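Long-range contact in transcription termination factor FttA (Methanosarcina mazei, PDB 2XR1), which probably terminates transcription genome-wide as a dimeric, zinc-dependent ribonuclease that cuts nascent RNA as it leaves RNA polymerase: residues E397-E409 against V430-V443. Residues are numbered along the deposited sequence; the frame is centred on the assembly and turned at random.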
ATOM      1  N   GLU B 397      -2.867  25.256  36.634  1.00 40.88           N
ATOM      2  CA  GLU B 397      -2.395  26.609  36.850  1.00 42.02           C
ATOM      3  C   GLU B 397      -1.912  26.805  38.280  1.00 42.84           C
ATOM      4  O   GLU B 397      -0.776  27.233  38.484  1.00 42.56           O
ATOM      5  CB  GLU B 397      -3.481  27.602  36.522  1.00 42.92           C
ATOM      6  CG  GLU B 397      -3.820  27.651  35.037  1.00 43.78           C
ATOM      7  CD  GLU B 397      -4.871  28.680  34.762  1.00 47.35           C
ATOM      8  OE1 GLU B 397      -5.283  29.374  35.740  1.00 50.75           O
ATOM      9  OE2 GLU B 397      -5.270  28.801  33.583  1.00 48.38           O
ATOM     10  N   LYS B 398      -2.740  26.438  39.253  1.00 43.08           N
ATOM     11  CA  LYS B 398      -2.329  26.576  40.650  1.00 44.99           C
ATOM     12  C   LYS B 398      -1.040  25.815  40.899  1.00 44.36           C
ATOM     13  O   LYS B 398      -0.144  26.333  41.529  1.00 45.33           O
ATOM     14  CB  LYS B 398      -3.416  26.132  41.638  1.00 46.40           C
ATOM     15  CG  LYS B 398      -3.426  26.931  42.967  1.00 47.93           C
ATOM     16  N   HIS B 399      -0.929  24.624  40.325  1.00 42.96           N
ATOM     17  CA  HIS B 399       0.284  23.815  40.446  1.00 42.58           C
ATOM     18  C   HIS B 399       1.475  24.524  39.853  1.00 42.15           C
ATOM     19  O   HIS B 399       2.507  24.638  40.499  1.00 42.86           O
ATOM     20  CB  HIS B 399       0.114  22.440  39.772  1.00 41.17           C
ATOM     21  CG  HIS B 399       1.178  21.448  40.132  1.00 41.51           C
ATOM     22  ND1 HIS B 399       1.109  20.127  39.760  1.00 42.33           N
ATOM     23  CD2 HIS B 399       2.305  21.568  40.874  1.00 42.45           C
ATOM     24  CE1 HIS B 399       2.160  19.482  40.235  1.00 42.85           C
ATOM     25  NE2 HIS B 399       2.894  20.336  40.924  1.00 42.62           N
ATOM     26  N   LEU B 400       1.350  25.024  38.626  1.00 41.34           N
ATOM     27  CA  LEU B 400       2.471  25.766  38.056  1.00 41.35           C
ATOM     28  C   LEU B 400       2.858  26.946  38.942  1.00 43.17           C
ATOM     29  O   LEU B 400       4.023  27.222  39.099  1.00 43.96           O
ATOM     30  CB  LEU B 400       2.164  26.268  36.658  1.00 40.17           C
ATOM     31  CG  LEU B 400       3.391  26.840  35.939  1.00 40.51           C
ATOM     32  CD1 LEU B 400       4.477  25.791  35.968  1.00 40.07           C
ATOM     33  CD2 LEU B 400       3.084  27.250  34.524  1.00 38.92           C
ATOM     34  N   GLN B 401       1.879  27.642  39.502  1.00 44.37           N
ATOM     35  CA  GLN B 401       2.153  28.855  40.232  1.00 46.89           C
ATOM     36  C   GLN B 401       2.922  28.517  41.472  1.00 48.47           C
ATOM     37  O   GLN B 401       3.861  29.197  41.809  1.00 49.62           O
ATOM     38  CB  GLN B 401       0.866  29.591  40.599  1.00 48.12           C
ATOM     39  CG  GLN B 401       0.198  30.213  39.393  1.00 48.28           C
ATOM     40  CD  GLN B 401      -1.207  30.746  39.666  1.00 50.84           C
ATOM     41  OE1 GLN B 401      -1.996  30.135  40.394  1.00 53.67           O
ATOM     42  NE2 GLN B 401      -1.523  31.896  39.074  1.00 51.15           N
ATOM     43  N   MET B 402       2.539  27.437  42.130  1.00 48.74           N
ATOM     44  CA  MET B 402       3.199  27.022  43.346  1.00 50.63           C
ATOM     45  C   MET B 402       4.624  26.540  43.108  1.00 49.69           C
ATOM     46  O   MET B 402       5.527  26.861  43.882  1.00 51.34           O
ATOM     47  CB  MET B 402       2.371  25.958  44.069  1.00 51.50           C
ATOM     48  CG  MET B 402       1.105  26.562  44.732  1.00 55.92           C
ATOM     49  SD  MET B 402       1.499  27.703  46.114  1.00 65.95           S
ATOM     50  CE  MET B 402      -0.121  28.375  46.523  1.00 67.72           C
ATOM     51  N   VAL B 403       4.851  25.789  42.042  1.00 47.11           N
ATOM     52  CA  VAL B 403       6.208  25.339  41.743  1.00 46.41           C
ATOM     53  C   VAL B 403       7.104  26.530  41.435  1.00 47.12           C
ATOM     54  O   VAL B 403       8.227  26.613  41.944  1.00 48.78           O
ATOM     55  CB  VAL B 403       6.238  24.376  40.595  1.00 44.32           C
ATOM     56  CG1 VAL B 403       7.643  24.166  40.121  1.00 43.32           C
ATOM     57  CG2 VAL B 403       5.580  23.069  41.018  1.00 43.84           C
ATOM     58  N   VAL B 404       6.606  27.462  40.633  1.00 45.77           N
ATOM     59  CA  VAL B 404       7.401  28.621  40.266  1.00 46.52           C
ATOM     60  C   VAL B 404       7.573  29.568  41.457  1.00 48.76           C
ATOM     61  O   VAL B 404       8.677  30.058  41.700  1.00 49.60           O
ATOM     62  CB  VAL B 404       6.829  29.338  39.033  1.00 45.14           C
ATOM     63  CG1 VAL B 404       7.541  30.644  38.821  1.00 47.07           C
ATOM     64  CG2 VAL B 404       7.000  28.456  37.791  1.00 42.66           C
ATOM     65  N   LYS B 405       6.508  29.761  42.230  1.00 49.67           N
ATOM     66  CA  LYS B 405       6.578  30.588  43.427  1.00 52.58           C
ATOM     67  C   LYS B 405       7.630  30.065  44.367  1.00 54.41           C
ATOM     68  O   LYS B 405       8.504  30.811  44.806  1.00 56.37           O
ATOM     69  CB  LYS B 405       5.254  30.608  44.163  1.00 53.14           C
ATOM     70  CG  LYS B 405       5.202  31.587  45.316  1.00 56.49           C
ATOM     71  CD  LYS B 405       4.210  31.087  46.347  1.00 59.25           C
ATOM     72  CE  LYS B 405       3.440  32.205  46.998  1.00 62.48           C
ATOM     73  NZ  LYS B 405       2.527  31.654  48.029  1.00 65.78           N
ATOM     74  N   ASN B 406       7.542  28.776  44.669  1.00 54.28           N
ATOM     75  CA  ASN B 406       8.459  28.174  45.616  1.00 56.10           C
ATOM     76  C   ASN B 406       9.883  28.278  45.084  1.00 55.76           C
ATOM     77  O   ASN B 406      10.756  28.710  45.819  1.00 58.34           O
ATOM     78  CB  ASN B 406       8.072  26.718  45.968  1.00 55.93           C
ATOM     79  CG  ASN B 406       6.740  26.608  46.756  1.00 57.27           C
ATOM     80  OD1 ASN B 406       6.328  27.532  47.471  1.00 57.06           O
ATOM     81  ND2 ASN B 406       6.072  25.445  46.620  1.00 56.22           N
ATOM     82  N   THR B 407      10.113  27.954  43.816  1.00 53.40           N
ATOM     83  CA  THR B 407      11.466  28.064  43.256  1.00 53.78           C
ATOM     84  C   THR B 407      12.043  29.470  43.402  1.00 56.00           C
ATOM     85  O   THR B 407      13.220  29.623  43.672  1.00 57.18           O
ATOM     86  CB  THR B 407      11.542  27.740  41.753  1.00 51.67           C
ATOM     87  OG1 THR B 407      11.202  26.372  41.506  1.00 48.50           O
ATOM     88  CG2 THR B 407      12.941  27.983  41.254  1.00 52.15           C
ATOM     89  N   ILE B 408      11.231  30.503  43.196  1.00 56.70           N
ATOM     90  CA  ILE B 408      11.764  31.862  43.222  1.00 58.62           C
ATOM     91  C   ILE B 408      12.006  32.312  44.657  1.00 62.21           C
ATOM     92  O   ILE B 408      13.068  32.834  44.989  1.00 64.69           O
ATOM     93  CB  ILE B 408      10.833  32.859  42.510  1.00 57.59           C
ATOM     94  CG1 ILE B 408      10.804  32.608  41.002  1.00 54.82           C
ATOM     95  CG2 ILE B 408      11.284  34.280  42.782  1.00 59.33           C
ATOM     96  CD1 ILE B 408      12.131  32.257  40.402  1.00 54.37           C
ATOM     97  N   GLU B 409      11.019  32.099  45.512  1.00 63.15           N
ATOM     98  CA  GLU B 409      11.107  32.553  46.878  1.00 66.13           C
ATOM     99  C   GLU B 409      12.317  31.958  47.601  1.00 67.88           C
ATOM    100  O   GLU B 409      12.791  32.533  48.587  1.00 71.44           O
ATOM    101  CB  GLU B 409       9.823  32.224  47.629  1.00 66.27           C
ATOM    102  CG  GLU B 409       8.745  33.283  47.491  1.00 67.84           C
ATOM    103  CD  GLU B 409       7.589  33.040  48.449  1.00 71.91           C
ATOM    104  OE1 GLU B 409       7.820  32.959  49.680  1.00 75.56           O
ATOM    105  OE2 GLU B 409       6.443  32.922  47.975  1.00 73.48           O
ATOM    106  N   VAL B 430      -0.415  31.999  31.779  1.00 41.23           N
ATOM    107  CA  VAL B 430      -0.510  31.691  33.185  1.00 41.87           C
ATOM    108  C   VAL B 430       0.456  32.560  33.997  1.00 43.58           C
ATOM    109  O   VAL B 430       0.067  33.128  35.028  1.00 44.60           O
ATOM    110  CB  VAL B 430      -0.329  30.178  33.421  1.00 40.49           C
ATOM    111  CG1 VAL B 430      -0.035  29.883  34.866  1.00 41.93           C
ATOM    112  CG2 VAL B 430      -1.586  29.467  32.987  1.00 39.43           C
ATOM    113  N   LEU B 431       1.696  32.681  33.522  1.00 43.69           N
ATOM    114  CA  LEU B 431       2.733  33.413  34.261  1.00 45.46           C
ATOM    115  C   LEU B 431       2.405  34.900  34.374  1.00 47.51           C
ATOM    116  O   LEU B 431       2.399  35.444  35.466  1.00 49.73           O
ATOM    117  CB  LEU B 431       4.104  33.215  33.623  1.00 44.78           C
ATOM    118  CG  LEU B 431       4.658  31.795  33.744  1.00 43.36           C
ATOM    119  CD1 LEU B 431       5.798  31.596  32.803  1.00 43.59           C
ATOM    120  CD2 LEU B 431       5.112  31.489  35.149  1.00 44.32           C
ATOM    121  N   GLU B 432       2.085  35.555  33.265  1.00 47.58           N
ATOM    122  CA  GLU B 432       1.791  36.980  33.316  1.00 49.85           C
ATOM    123  C   GLU B 432       0.664  37.286  34.305  1.00 50.53           C
ATOM    124  O   GLU B 432       0.741  38.256  35.053  1.00 52.84           O
ATOM    125  CB  GLU B 432       1.484  37.552  31.915  1.00 49.76           C
ATOM    126  CG  GLU B 432      -0.032  37.844  31.571  1.00 53.39           C
ATOM    127  CD  GLU B 432      -0.510  39.245  31.988  1.00 58.65           C
ATOM    128  OE1 GLU B 432       0.253  40.218  31.834  1.00 63.51           O
ATOM    129  OE2 GLU B 432      -1.673  39.385  32.436  1.00 62.04           O
ATOM    130  N   GLU B 433      -0.365  36.449  34.316  1.00 49.17           N
ATOM    131  CA  GLU B 433      -1.507  36.637  35.194  1.00 50.27           C
ATOM    132  C   GLU B 433      -1.071  36.440  36.623  1.00 51.24           C
ATOM    133  O   GLU B 433      -1.453  37.200  37.503  1.00 53.61           O
ATOM    134  CB  GLU B 433      -2.597  35.627  34.861  1.00 49.37           C
ATOM    135  CG  GLU B 433      -3.924  35.850  35.587  1.00 52.25           C
ATOM    136  CD  GLU B 433      -5.057  35.026  34.980  1.00 53.07           C
ATOM    137  OE1 GLU B 433      -4.926  33.778  34.922  1.00 53.89           O
ATOM    138  OE2 GLU B 433      -6.071  35.618  34.539  1.00 55.61           O
ATOM    139  N   SER B 434      -0.252  35.422  36.850  1.00 49.54           N
ATOM    140  CA  SER B 434       0.162  35.084  38.186  1.00 50.35           C
ATOM    141  C   SER B 434       0.976  36.209  38.769  1.00 52.14           C
ATOM    142  O   SER B 434       0.718  36.631  39.883  1.00 53.96           O
ATOM    143  CB  SER B 434       0.982  33.799  38.192  1.00 49.03           C
ATOM    144  OG  SER B 434       0.383  32.809  37.402  1.00 47.22           O
ATOM    145  N   ILE B 435       1.949  36.699  38.009  1.00 51.62           N
ATOM    146  CA  ILE B 435       2.730  37.852  38.450  1.00 53.93           C
ATOM    147  C   ILE B 435       1.838  39.068  38.670  1.00 55.82           C
ATOM    148  O   ILE B 435       1.985  39.772  39.639  1.00 58.04           O
ATOM    149  CB  ILE B 435       3.842  38.231  37.451  1.00 53.46           C
ATOM    150  CG1 ILE B 435       4.853  37.095  37.340  1.00 51.58           C
ATOM    151  CG2 ILE B 435       4.507  39.534  37.882  1.00 55.43           C
ATOM    152  CD1 ILE B 435       6.177  37.486  36.848  1.00 52.59           C
ATOM    153  N   ARG B 436       0.902  39.298  37.760  1.00 55.66           N
ATOM    154  CA  ARG B 436       0.023  40.471  37.840  1.00 57.75           C
ATOM    155  C   ARG B 436      -0.811  40.482  39.129  1.00 59.59           C
ATOM    156  O   ARG B 436      -0.947  41.530  39.775  1.00 61.64           O
ATOM    157  CB  ARG B 436      -0.862  40.541  36.594  1.00 56.37           C
ATOM    158  CG  ARG B 436      -1.710  41.792  36.492  1.00 58.45           C
ATOM    159  CD  ARG B 436      -2.251  41.967  35.094  1.00 57.15           C
ATOM    160  NE  ARG B 436      -2.974  40.789  34.619  1.00 55.03           N
ATOM    161  CZ  ARG B 436      -4.200  40.444  35.007  1.00 55.64           C
ATOM    162  NH1 ARG B 436      -4.870  41.162  35.910  1.00 57.91           N
ATOM    163  NH2 ARG B 436      -4.760  39.362  34.492  1.00 54.56           N
ATOM    164  N   LYS B 437      -1.316  39.304  39.507  1.00 58.71           N
ATOM    165  CA  LYS B 437      -2.091  39.123  40.736  1.00 60.65           C
ATOM    166  C   LYS B 437      -1.216  38.815  41.955  1.00 62.00           C
ATOM    167  O   LYS B 437      -1.729  38.340  42.970  1.00 63.23           O
ATOM    168  CB  LYS B 437      -3.113  38.003  40.560  1.00 58.90           C
ATOM    169  CG  LYS B 437      -4.154  38.297  39.516  1.00 60.47           C
ATOM    170  CD  LYS B 437      -4.761  37.024  38.910  1.00 60.29           C
ATOM    171  CE  LYS B 437      -5.797  36.400  39.859  1.00 63.91           C
ATOM    172  NZ  LYS B 437      -5.848  34.880  39.842  1.00 63.65           N
ATOM    173  N   GLY B 438       0.087  39.093  41.864  1.00 62.14           N
ATOM    174  CA  GLY B 438       1.007  38.938  42.996  1.00 63.42           C
ATOM    175  C   GLY B 438       1.016  37.533  43.596  1.00 62.07           C
ATOM    176  O   GLY B 438       1.086  37.370  44.811  1.00 64.07           O
ATOM    177  N   LEU B 439       0.964  36.533  42.726  1.00 58.96           N
ATOM    178  CA  LEU B 439       0.821  35.124  43.082  1.00 57.43           C
ATOM    179  C   LEU B 439       2.079  34.334  42.708  1.00 56.27           C
ATOM    180  O   LEU B 439       2.290  33.247  43.204  1.00 56.42           O
ATOM    181  CB  LEU B 439      -0.383  34.573  42.331  1.00 55.48           C
ATOM    182  CG  LEU B 439      -1.445  33.655  42.927  1.00 54.85           C
ATOM    183  CD1 LEU B 439      -2.096  34.167  44.188  1.00 54.15           C
ATOM    184  CD2 LEU B 439      -2.502  33.448  41.817  1.00 53.68           C
ATOM    185  N   ILE B 440       2.880  34.854  41.788  1.00 56.42           N
ATOM    186  CA  ILE B 440       4.300  34.498  41.635  1.00 56.61           C
ATOM    187  C   ILE B 440       4.992  35.837  41.855  1.00 58.94           C
ATOM    188  O   ILE B 440       4.358  36.870  41.651  1.00 60.67           O
ATOM    189  CB  ILE B 440       4.643  34.029  40.196  1.00 54.36           C
ATOM    190  CG1 ILE B 440       3.873  32.776  39.809  1.00 52.69           C
ATOM    191  CG2 ILE B 440       6.121  33.746  40.022  1.00 54.54           C
ATOM    192  CD1 ILE B 440       4.075  32.394  38.321  1.00 48.36           C
ATOM    193  N   PRO B 441       6.267  35.853  42.285  1.00 60.28           N
ATOM    194  CA  PRO B 441       6.928  37.170  42.492  1.00 62.28           C
ATOM    195  C   PRO B 441       7.360  37.841  41.193  1.00 61.59           C
ATOM    196  O   PRO B 441       7.677  37.153  40.230  1.00 59.18           O
ATOM    197  CB  PRO B 441       8.168  36.821  43.320  1.00 63.77           C
ATOM    198  CG  PRO B 441       7.881  35.465  43.895  1.00 63.58           C
ATOM    199  CD  PRO B 441       7.063  34.752  42.852  1.00 60.10           C
ATOM    200  N   GLU B 442       7.379  39.172  41.161  1.00 63.60           N
ATOM    201  CA  GLU B 442       7.776  39.879  39.938  1.00 63.63           C
ATOM    202  C   GLU B 442       9.248  39.560  39.652  1.00 63.10           C
ATOM    203  O   GLU B 442      10.139  39.864  40.444  1.00 65.48           O
ATOM    204  CB  GLU B 442       7.513  41.391  40.000  1.00 66.18           C
ATOM    205  CG  GLU B 442       6.198  41.780  40.726  1.00 69.27           C
ATOM    206  CD  GLU B 442       5.621  43.136  40.300  1.00 71.76           C
ATOM    207  OE1 GLU B 442       6.364  44.153  40.356  1.00 72.45           O
ATOM    208  OE2 GLU B 442       4.414  43.162  39.916  1.00 70.92           O
ATOM    209  N   VAL B 443       9.459  38.904  38.516  1.00 60.42           N
ATOM    210  CA  VAL B 443      10.735  38.321  38.132  1.00 59.34           C
ATOM    211  C   VAL B 443      10.678  38.177  36.604  1.00 57.30           C
ATOM    212  O   VAL B 443       9.586  38.071  36.044  1.00 54.97           O
ATOM    213  CB  VAL B 443      10.951  36.940  38.835  1.00 58.24           C
ATOM    214  CG1 VAL B 443      10.429  35.775  37.990  1.00 54.47           C
ATOM    215  CG2 VAL B 443      12.373  36.723  39.128  1.00 59.13           C
TER
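Two glutamates, E397 and E433, bring their carboxylates close together, with E397 OE1 4.5 Å from E433 OE1. R362 NH1 forms salt bridges to E397 OE2 and E433 OE1, which probably offsets the repulsion. E397 CG lies against V430 CG2, and the outstretched chain carries the carboxylate past it to R362.

One side-chain hydrogen bond joins the two segments. Q401 NE2 donates to S434 OG at 2.7 Å. The bond is nearly straight, with an N-H...O angle of 168°, and the hydroxyl oxygen lies in the amide plane. Q401 CG is anti to the carbonyl carbon (chi1 -71°), and the extended chain carries the amide across to the serine. L439 CD2 packs against the same amide.

Most of the remaining contact is apolar. V430 CG1 faces L400 CD2. V404 uses both methyls: CG1 meets I440 CG2 at 3.6 Å, and CG2 points to L431 CD2. Further along, I408 CG2 touches P441 CG at 3.8 Å, the two side chains pointing opposite ways as they overlap. I408 CG1 reaches V443 CG1 more loosely.

Helix 423-436 ends in a Schellman motif. G438, with positive phi, is its C-prime residue; L439 N bonds to S434 O and G438 N to I435 O. The chain then returns to helix 397-409 and follows it toward its C-terminal end; the CA atoms of K405 and I440 come within 4.9 Å. The helical segments cross at -66°, with axes 10.5 Å apart at closest approach.

Both segments belong to the beta-CASP region, away from the zinc site. Strand 414-417, helix 423-436 and strand 445-448 form a beta-alpha-beta crossover, which helix 393-409 precedes. Both helices pack on one parallel sheet: L400 on strand 533-536, V404 and L431 on V506 of strand 506-509.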